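Local coordinates for putative carboxynorspermidine decarboxylase protein (Sinorhizobium meliloti, PDB 3MT1) that probably catalyses the pyridoxal 5'-phosphate-dependent decarboxylation of carboxynorspermidine and carboxyspermidine, yielding norspermidine and spermidine, at residues Ile9-Leu14 and Phe45-Asp50; Cys38-Ser43 and Val63-Glu68; Val194-Gly199 and Ala214-Phe219. All coordinates share one frame; numbering follows the deposited sequence.

Contact 1: Ile9-Leu14 and Phe45-Asp50; sequences IDKAKL and FDLMRD
L14 and L47 make the tight part of this contact: their CD2 methyls meet at 3.6 Å, and the two side chains run past each other in opposite directions. L47 holds its CG anti to the backbone N (chi1 163°), which carries CD2 across to the start of the helix at 11-14. Toward the interior, the selenomethionine M48 brings its terminal CE to 4.4 Å from L14 CD1, a looser touch between two buried residues; I236 of helix 233-236 packs on both of them. The pairing joins the first turn of helix 11-28, which leads from a strand of the C-terminal beta-domain sheet to the barrel, to the short helix 45-49 between the first two strands of that alpha/beta barrel. Toward the solvent the packing thins. There K11 lends only the root of its extended chain, with CG 4.0 Å from L47 CD2, and both residues remain partly exposed. On the strand side D10 caps the helix: its OD2 accepts from K13 N at 2.7 Å (N-H...O 151°), on the anti side and 20° out of the carboxylate plane, while its OD1 is taken by a salt bridge to R343.

Contact 2: Cys38-Ser43 and Val63-Glu68; sequences CFATWS and VRLGRE
W42 turns its CG between its own backbone N and carbonyl carbon (chi1 53°), a crowded position that brings the indole up to L65, whose CG lies anti to its backbone N (chi1 176°). L65 and the tryptophan side chain stand nearly perpendicular. L65 divides its branches between two partners: CD1 approaches the five-membered ring obliquely, 3.6 Å from W42 CD1, and CD2 rests 3.7 Å from A40 CB. Between A40 and W42 the chain bends in an inverse gamma turn centred on T41. This loop leaves the first strand of the alpha/beta barrel, and L65 belongs to helix 60-70, which follows the second; in relatives of this fold the cofactor-bearing lysine sits at the end of that first strand. An alanine in place of L65 lacks CG and both methyls, which would probably open a gap between A40 and the indole, leaving the ring to rely more on the second subunit. That subunit closes over the contact: its E361 accepts a hydrogen bond from W42 NE1 through the backbone O, and its Y360 packs on L65. One turn of helix apart, R64 NE and E68 OE2 form a salt bridge at 3.0 Å, its hydrogen bond weak at 132°.

Contact 3: Val194-Gly199 and Ala214-Phe219; sequences VSLGGG and ARLRAF. With SO4 (sulfate ion), chain D.
L196 reaches from the end of strand 193-195 to L216 on helix 209-223. Its CB points to the helix but, like CG, is only the stem and meets nothing there. CG stands anti to the carbonyl carbon (chi1 -67°), and from it the branches part. L196 CD1 continues outward to L216 CD2 at 4.1 Å. L196 CD2 instead turns back along its own segment, to 4.0 Å from V194 CG1. One helical turn beyond L216, the F219 ring receives V194 CG2 at its edge, near the ring plane, 4.5 Å from F219 CE1. All four residues are buried, though the spacings make this a light contact; I227 of the next strand packs against both L196 and F219. Around L196 the backbone turns away from the helix: S195 OG accepts from G197 N at 3.2 Å in an ST turn, and farther on G199 N donates nearly straight (167°) to sulfate O3 at 2.9 Å. G232 N, E233 N and Y324 OH also bind the sulfate, a setting consistent with the glycine-rich phosphate pocket of fold-type III pyridoxal 5'-phosphate enzymes, here on the loop after strand 193-195, which opens the beta-alpha-beta unit completed by helix 209-223 and strand 226-229.

How the contacts relate
Contacts 1 and 2 interleave along the chain, in the order 9-14, 38-43, 45-50, 63-68, with centres about 14 Å apart. They touch directly, for example where M48 SE packs 3.9 Å from F39 CE1, so the beginning of the barrel, its connection to the beta domain and the dimer-facing loop form one continuous region. Contact 3 comes later, at the seventh barrel strand, its centre about 24 Å from that of contact 1 and about 23 Å from that of contact 2, and touches neither. Helix 233-236 links the two regions: E233 at its start, a predicted substrate-binding residue, also holds the sulfate of contact 3 through its backbone N, and I236 packs on contact 1.

Contact 1: Ile9-Leu14 and Phe45-Asp50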
loop_
_atom_site.group_PDB
_atom_site.type_symbol
_atom_site.label_atom_id
_atom_site.label_comp_id
_atom_site.label_asym_id
_atom_site.label_seq_id
_atom_site.Cartn_x
_atom_site.Cartn_y
_atom_site.Cartn_z
ATOM N N ILE B 9 -12.804 -4.197 -15.464
ATOM C CA ILE B 9 -13.083 -2.932 -16.069
ATOM C C ILE B 9 -14.139 -3.117 -17.145
ATOM O O ILE B 9 -13.919 -3.828 -18.124
ATOM C CB ILE B 9 -11.821 -2.311 -16.652
ATOM C CG1 ILE B 9 -10.807 -2.033 -15.521
ATOM C CG2 ILE B 9 -12.173 -1.046 -17.483
ATOM C CD1 ILE B 9 -9.342 -1.954 -16.029
ATOM N N ASP B 10 -15.293 -2.490 -16.934
ATOM C CA ASP B 10 -16.389 -2.592 -17.872
ATOM C C ASP B 10 -16.200 -1.643 -19.078
ATOM O O ASP B 10 -16.369 -0.422 -18.968
ATOM C CB ASP B 10 -17.759 -2.366 -17.178
ATOM C CG ASP B 10 -18.943 -2.561 -18.139
ATOM O OD1 ASP B 10 -19.664 -3.593 -18.023
ATOM O OD2 ASP B 10 -19.138 -1.696 -19.051
ATOM N N LYS B 11 -15.905 -2.233 -20.234
ATOM C CA LYS B 11 -15.665 -1.465 -21.430
ATOM C C LYS B 11 -16.802 -0.445 -21.726
ATOM O O LYS B 11 -16.542 0.737 -22.007
ATOM C CB LYS B 11 -15.445 -2.398 -22.617
ATOM C CG LYS B 11 -14.676 -1.718 -23.692
ATOM C CD LYS B 11 -14.822 -2.351 -24.992
ATOM C CE LYS B 11 -14.105 -1.501 -26.027
ATOM N NZ LYS B 11 -14.491 -1.894 -27.401
ATOM N N ALA B 12 -18.053 -0.892 -21.659
ATOM C CA ALA B 12 -19.180 0.006 -21.959
ATOM C C ALA B 12 -19.348 1.196 -20.972
ATOM O O ALA B 12 -19.712 2.291 -21.390
ATOM C CB ALA B 12 -20.485 -0.779 -22.099
ATOM N N LYS B 13 -19.084 0.971 -19.683
ATOM C CA LYS B 13 -19.215 2.015 -18.670
ATOM C C LYS B 13 -18.075 3.018 -18.708
ATOM O O LYS B 13 -18.279 4.221 -18.472
ATOM C CB LYS B 13 -19.331 1.421 -17.275
ATOM C CG LYS B 13 -20.693 0.833 -17.062
ATOM C CD LYS B 13 -20.741 0.061 -15.759
ATOM C CE LYS B 13 -22.025 -0.693 -15.667
ATOM N NZ LYS B 13 -21.775 -1.723 -14.658
ATOM N N LEU B 14 -16.884 2.521 -19.004
ATOM C CA LEU B 14 -15.759 3.388 -19.187
ATOM C C LEU B 14 -16.055 4.297 -20.371
ATOM O O LEU B 14 -15.920 5.505 -20.253
ATOM C CB LEU B 14 -14.477 2.585 -19.404
ATOM C CG LEU B 14 -13.173 3.354 -19.664
ATOM C CD1 LEU B 14 -12.774 4.347 -18.529
ATOM C CD2 LEU B 14 -12.073 2.360 -19.782
ATOM N N PHE B 45 -5.716 2.337 -22.436
ATOM C CA PHE B 45 -5.427 3.635 -23.021
ATOM C C PHE B 45 -5.883 3.789 -24.484
ATOM O O PHE B 45 -6.313 4.862 -24.902
ATOM C CB PHE B 45 -3.945 3.963 -22.917
ATOM C CG PHE B 45 -3.484 4.277 -21.526
ATOM C CD1 PHE B 45 -4.383 4.401 -20.481
ATOM C CD2 PHE B 45 -2.143 4.472 -21.266
ATOM C CE1 PHE B 45 -3.944 4.685 -19.221
ATOM C CE2 PHE B 45 -1.710 4.780 -19.970
ATOM C CZ PHE B 45 -2.611 4.880 -18.975
ATOM N N ASP B 46 -5.784 2.716 -25.255
ATOM C CA ASP B 46 -6.234 2.726 -26.644
ATOM C C ASP B 46 -7.685 3.101 -26.719
ATOM O O ASP B 46 -8.079 3.860 -27.603
ATOM C CB ASP B 46 -5.959 1.386 -27.350
ATOM C CG ASP B 46 -4.483 1.254 -27.778
ATOM O OD1 ASP B 46 -3.855 2.322 -28.001
ATOM O OD2 ASP B 46 -3.937 0.111 -27.878
ATOM N N LEU B 47 -8.478 2.609 -25.775
ATOM C CA LEU B 47 -9.867 3.021 -25.730
ATOM C C LEU B 47 -10.046 4.488 -25.308
ATOM O O LEU B 47 -10.816 5.188 -25.931
ATOM C CB LEU B 47 -10.739 2.047 -24.927
ATOM C CG LEU B 47 -12.111 2.550 -24.456
ATOM C CD1 LEU B 47 -13.163 2.570 -25.588
ATOM C CD2 LEU B 47 -12.594 1.704 -23.293
HETATM N N MSE B 48 -9.295 4.973 -24.324
HETATM C CA MSE B 48 -9.473 6.342 -23.828
HETATM C C MSE B 48 -8.872 7.440 -24.728
HETATM O O MSE B 48 -9.359 8.575 -24.732
HETATM C CB MSE B 48 -8.896 6.470 -22.412
HETATM C CG MSE B 48 -9.506 5.522 -21.448
HETATM SE SE MSE B 48 -8.569 5.368 -19.771
HETATM C CE MSE B 48 -9.247 6.940 -18.929
ATOM N N ARG B 49 -7.802 7.103 -25.443
ATOM C CA ARG B 49 -7.049 8.039 -26.276
ATOM C C ARG B 49 -7.933 8.965 -27.142
ATOM O O ARG B 49 -7.762 10.187 -27.140
ATOM C CB ARG B 49 -6.069 7.254 -27.182
ATOM C CG ARG B 49 -4.750 7.948 -27.418
ATOM C CD ARG B 49 -3.810 7.241 -28.386
ATOM N NE ARG B 49 -3.427 8.171 -29.465
ATOM C CZ ARG B 49 -2.186 8.371 -29.935
ATOM N NH1 ARG B 49 -1.134 7.726 -29.407
ATOM N NH2 ARG B 49 -1.982 9.245 -30.938
ATOM N N ASP B 50 -8.869 8.381 -27.886
ATOM C CA ASP B 50 -9.617 9.173 -28.854
ATOM C C ASP B 50 -10.616 10.146 -28.236
ATOM O O ASP B 50 -11.220 10.933 -28.956
ATOM C CB ASP B 50 -10.301 8.279 -29.881
ATOM C CG ASP B 50 -9.307 7.449 -30.682
ATOM O OD1 ASP B 50 -8.245 7.993 -31.089
ATOM O OD2 ASP B 50 -9.591 6.254 -30.903
#

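Contact 2: Cys38-Ser43 and Val63-Glu68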
loop_
_atom_site.group_PDB
_atom_site.type_symbol
_atom_site.label_atom_id
_atom_site.label_comp_id
_atom_site.label_asym_id
_atom_site.label_seq_id
_atom_site.Cartn_x
_atom_site.Cartn_y
_atom_site.Cartn_z
ATOM N N CYS B 38 -4.215 8.500 -10.329
ATOM C CA CYS B 38 -5.460 7.860 -9.977
ATOM C C CYS B 38 -5.594 6.505 -10.684
ATOM O O CYS B 38 -6.048 5.502 -10.079
ATOM C CB CYS B 38 -6.606 8.784 -10.338
ATOM S SG CYS B 38 -8.191 7.942 -10.466
ATOM N N PHE B 39 -5.191 6.481 -11.966
ATOM C CA PHE B 39 -5.477 5.342 -12.860
ATOM C C PHE B 39 -4.460 5.307 -13.972
ATOM O O PHE B 39 -4.337 6.256 -14.706
ATOM C CB PHE B 39 -6.848 5.500 -13.458
ATOM C CG PHE B 39 -7.273 4.360 -14.329
ATOM C CD1 PHE B 39 -7.068 4.408 -15.731
ATOM C CD2 PHE B 39 -7.938 3.264 -13.775
ATOM C CE1 PHE B 39 -7.496 3.349 -16.567
ATOM C CE2 PHE B 39 -8.354 2.187 -14.591
ATOM C CZ PHE B 39 -8.151 2.229 -15.993
ATOM N N ALA B 40 -3.735 4.200 -14.072
ATOM C CA ALA B 40 -2.633 4.034 -14.997
ATOM C C ALA B 40 -2.641 2.609 -15.579
ATOM O O ALA B 40 -1.606 2.023 -15.917
ATOM C CB ALA B 40 -1.337 4.356 -14.300
ATOM N N THR B 41 -3.845 2.073 -15.746
ATOM C CA THR B 41 -4.014 0.743 -16.284
ATOM C C THR B 41 -3.960 0.852 -17.805
ATOM O O THR B 41 -5.010 0.924 -18.491
ATOM C CB THR B 41 -5.312 0.168 -15.816
ATOM O OG1 THR B 41 -5.242 0.048 -14.404
ATOM C CG2 THR B 41 -5.554 -1.211 -16.395
ATOM N N TRP B 42 -2.733 0.831 -18.308
ATOM C CA TRP B 42 -2.466 1.244 -19.670
ATOM C C TRP B 42 -3.118 0.402 -20.781
ATOM O O TRP B 42 -3.368 0.927 -21.858
ATOM C CB TRP B 42 -0.971 1.438 -19.923
ATOM C CG TRP B 42 -0.072 0.290 -19.561
ATOM C CD1 TRP B 42 0.547 0.070 -18.352
ATOM C CD2 TRP B 42 0.340 -0.757 -20.415
ATOM N NE1 TRP B 42 1.278 -1.058 -18.398
ATOM C CE2 TRP B 42 1.197 -1.586 -19.664
ATOM C CE3 TRP B 42 0.090 -1.070 -21.752
ATOM C CZ2 TRP B 42 1.786 -2.742 -20.201
ATOM C CZ3 TRP B 42 0.692 -2.209 -22.299
ATOM C CH2 TRP B 42 1.515 -3.040 -21.518
ATOM N N SER B 43 -3.455 -0.858 -20.514
ATOM C CA SER B 43 -4.088 -1.671 -21.548
ATOM C C SER B 43 -5.435 -1.136 -22.068
ATOM O O SER B 43 -5.957 -1.661 -23.085
ATOM C CB SER B 43 -4.300 -3.105 -21.063
ATOM O OG SER B 43 -5.117 -3.091 -19.910
ATOM N N VAL B 63 5.215 10.132 -16.181
ATOM C CA VAL B 63 5.421 10.837 -17.431
ATOM C C VAL B 63 5.917 9.936 -18.570
ATOM O O VAL B 63 5.437 10.036 -19.696
ATOM C CB VAL B 63 6.300 12.108 -17.295
ATOM C CG1 VAL B 63 7.825 11.786 -17.313
ATOM C CG2 VAL B 63 5.961 13.072 -18.435
ATOM N N ARG B 64 6.839 9.038 -18.282
ATOM C CA ARG B 64 7.225 8.052 -19.301
ATOM C C ARG B 64 6.033 7.153 -19.727
ATOM O O ARG B 64 5.807 6.907 -20.954
ATOM C CB ARG B 64 8.399 7.202 -18.818
ATOM C CG ARG B 64 8.805 6.097 -19.743
ATOM C CD ARG B 64 10.207 5.661 -19.400
ATOM N NE ARG B 64 10.645 4.521 -20.200
ATOM C CZ ARG B 64 11.763 3.838 -19.981
ATOM N NH1 ARG B 64 12.546 4.154 -18.963
ATOM N NH2 ARG B 64 12.074 2.806 -20.751
ATOM N N LEU B 65 5.256 6.699 -18.748
ATOM C CA LEU B 65 4.147 5.836 -19.085
ATOM C C LEU B 65 3.181 6.578 -19.997
ATOM O O LEU B 65 2.708 5.987 -20.949
ATOM C CB LEU B 65 3.406 5.320 -17.836
ATOM C CG LEU B 65 2.155 4.482 -18.088
ATOM C CD1 LEU B 65 2.495 3.089 -18.604
ATOM C CD2 LEU B 65 1.381 4.351 -16.861
ATOM N N GLY B 66 2.905 7.864 -19.717
ATOM C CA GLY B 66 1.928 8.643 -20.473
ATOM C C GLY B 66 2.436 8.888 -21.885
ATOM O O GLY B 66 1.680 8.746 -22.844
ATOM N N ARG B 67 3.720 9.258 -22.010
ATOM C CA ARG B 67 4.333 9.434 -23.318
ATOM C C ARG B 67 4.348 8.144 -24.112
ATOM O O ARG B 67 3.850 8.132 -25.232
ATOM C CB ARG B 67 5.736 10.063 -23.241
ATOM C CG ARG B 67 6.537 10.089 -24.585
ATOM C CD ARG B 67 5.864 10.855 -25.757
ATOM N NE ARG B 67 5.789 12.296 -25.495
ATOM C CZ ARG B 67 4.688 13.055 -25.597
ATOM N NH1 ARG B 67 3.516 12.536 -25.984
ATOM N NH2 ARG B 67 4.755 14.355 -25.309
ATOM N N GLU B 68 4.873 7.063 -23.537
ATOM C CA GLU B 68 5.030 5.808 -24.290
ATOM C C GLU B 68 3.761 5.050 -24.596
ATOM O O GLU B 68 3.688 4.407 -25.614
ATOM C CB GLU B 68 6.046 4.880 -23.628
ATOM C CG GLU B 68 7.451 5.502 -23.660
ATOM C CD GLU B 68 8.548 4.633 -23.073
ATOM O OE1 GLU B 68 8.261 3.481 -22.669
ATOM O OE2 GLU B 68 9.702 5.108 -23.008
#

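Contact 3: Val194-Gly199 and Ala214-Phe219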
loop_
_atom_site.group_PDB
_atom_site.type_symbol
_atom_site.label_atom_id
_atom_site.label_comp_id
_atom_site.label_asym_id
_atom_site.label_seq_id
_atom_site.Cartn_x
_atom_site.Cartn_y
_atom_site.Cartn_z
ATOM N N VAL B 194 -3.821 27.515 -18.647
ATOM C CA VAL B 194 -4.145 27.253 -17.243
ATOM C C VAL B 194 -4.679 25.847 -17.092
ATOM O O VAL B 194 -5.490 25.393 -17.903
ATOM C CB VAL B 194 -5.250 28.194 -16.719
ATOM C CG1 VAL B 194 -5.620 27.827 -15.290
ATOM C CG2 VAL B 194 -4.783 29.624 -16.749
ATOM N N SER B 195 -4.227 25.157 -16.059
ATOM C CA SER B 195 -4.768 23.862 -15.746
ATOM C C SER B 195 -5.563 23.986 -14.475
ATOM O O SER B 195 -5.035 24.411 -13.418
ATOM C CB SER B 195 -3.669 22.839 -15.536
ATOM O OG SER B 195 -4.081 21.924 -14.520
ATOM N N LEU B 196 -6.828 23.610 -14.563
ATOM C CA LEU B 196 -7.682 23.719 -13.406
ATOM C C LEU B 196 -7.683 22.477 -12.529
ATOM O O LEU B 196 -8.457 22.417 -11.594
ATOM C CB LEU B 196 -9.100 24.100 -13.817
ATOM C CG LEU B 196 -9.194 25.504 -14.395
ATOM C CD1 LEU B 196 -10.600 25.739 -14.987
ATOM C CD2 LEU B 196 -8.803 26.539 -13.333
ATOM N N GLY B 197 -6.812 21.509 -12.819
ATOM C CA GLY B 197 -6.725 20.278 -12.029
ATOM C C GLY B 197 -7.905 19.319 -12.108
ATOM O O GLY B 197 -8.665 19.319 -13.078
ATOM N N GLY B 198 -8.051 18.495 -11.078
ATOM C CA GLY B 198 -9.053 17.465 -11.035
ATOM C C GLY B 198 -9.971 17.679 -9.855
ATOM O O GLY B 198 -10.216 18.810 -9.424
ATOM N N GLY B 199 -10.489 16.585 -9.325
ATOM C CA GLY B 199 -11.382 16.658 -8.188
ATOM C C GLY B 199 -12.757 17.159 -8.553
ATOM O O GLY B 199 -13.581 17.360 -7.659
ATOM N N ALA B 214 -20.125 26.000 -20.399
ATOM C CA ALA B 214 -20.355 27.416 -20.679
ATOM C C ALA B 214 -19.532 28.284 -19.734
ATOM O O ALA B 214 -19.039 29.341 -20.106
ATOM C CB ALA B 214 -21.817 27.733 -20.541
ATOM N N ARG B 215 -19.382 27.824 -18.503
ATOM C CA ARG B 215 -18.581 28.536 -17.527
ATOM C C ARG B 215 -17.084 28.421 -17.882
ATOM O O ARG B 215 -16.317 29.367 -17.656
ATOM C CB ARG B 215 -18.880 28.009 -16.112
ATOM C CG ARG B 215 -18.061 28.656 -15.019
ATOM C CD ARG B 215 -18.442 30.133 -14.820
ATOM N NE ARG B 215 -17.618 30.814 -13.806
ATOM C CZ ARG B 215 -16.555 31.573 -14.087
ATOM N NH1 ARG B 215 -16.163 31.746 -15.342
ATOM N NH2 ARG B 215 -15.880 32.159 -13.114
ATOM N N LEU B 216 -16.689 27.264 -18.431
ATOM C CA LEU B 216 -15.342 27.041 -18.923
ATOM C C LEU B 216 -15.047 27.984 -20.094
ATOM O O LEU B 216 -14.007 28.655 -20.114
ATOM C CB LEU B 216 -15.126 25.559 -19.299
ATOM C CG LEU B 216 -15.072 24.498 -18.161
ATOM C CD1 LEU B 216 -14.885 23.078 -18.645
ATOM C CD2 LEU B 216 -14.011 24.809 -17.154
ATOM N N ARG B 217 -15.983 28.064 -21.045
ATOM C CA ARG B 217 -15.851 28.972 -22.178
ATOM C C ARG B 217 -15.552 30.408 -21.743
ATOM O O ARG B 217 -14.645 31.054 -22.275
ATOM C CB ARG B 217 -17.110 28.950 -23.049
ATOM C CG ARG B 217 -17.085 27.930 -24.186
ATOM C CD ARG B 217 -17.420 28.545 -25.556
ATOM N NE ARG B 217 -17.379 27.524 -26.603
ATOM C CZ ARG B 217 -16.282 27.146 -27.262
ATOM N NH1 ARG B 217 -15.108 27.706 -27.009
ATOM N NH2 ARG B 217 -16.348 26.192 -28.181
ATOM N N ALA B 218 -16.319 30.891 -20.770
ATOM C CA ALA B 218 -16.252 32.292 -20.347
ATOM C C ALA B 218 -14.919 32.636 -19.653
ATOM O O ALA B 218 -14.369 33.730 -19.817
ATOM C CB ALA B 218 -17.434 32.630 -19.469
ATOM N N PHE B 219 -14.398 31.698 -18.882
ATOM C CA PHE B 219 -13.106 31.895 -18.270
ATOM C C PHE B 219 -12.039 31.946 -19.359
ATOM O O PHE B 219 -11.181 32.815 -19.345
ATOM C CB PHE B 219 -12.800 30.767 -17.301
ATOM C CG PHE B 219 -11.503 30.930 -16.593
ATOM C CD1 PHE B 219 -10.321 30.479 -17.171
ATOM C CD2 PHE B 219 -11.457 31.535 -15.337
ATOM C CE1 PHE B 219 -9.112 30.637 -16.513
ATOM C CE2 PHE B 219 -10.257 31.706 -14.668
ATOM C CZ PHE B 219 -9.077 31.256 -15.253
HETATM S S SO4 D . -8.913 13.384 -8.957
HETATM O O1 SO4 D . -9.507 13.890 -7.728
HETATM O O2 SO4 D . -8.945 11.932 -8.988
HETATM O O3 SO4 D . -9.755 13.921 -10.033
HETATM O O4 SO4 D . -7.539 13.874 -9.133
#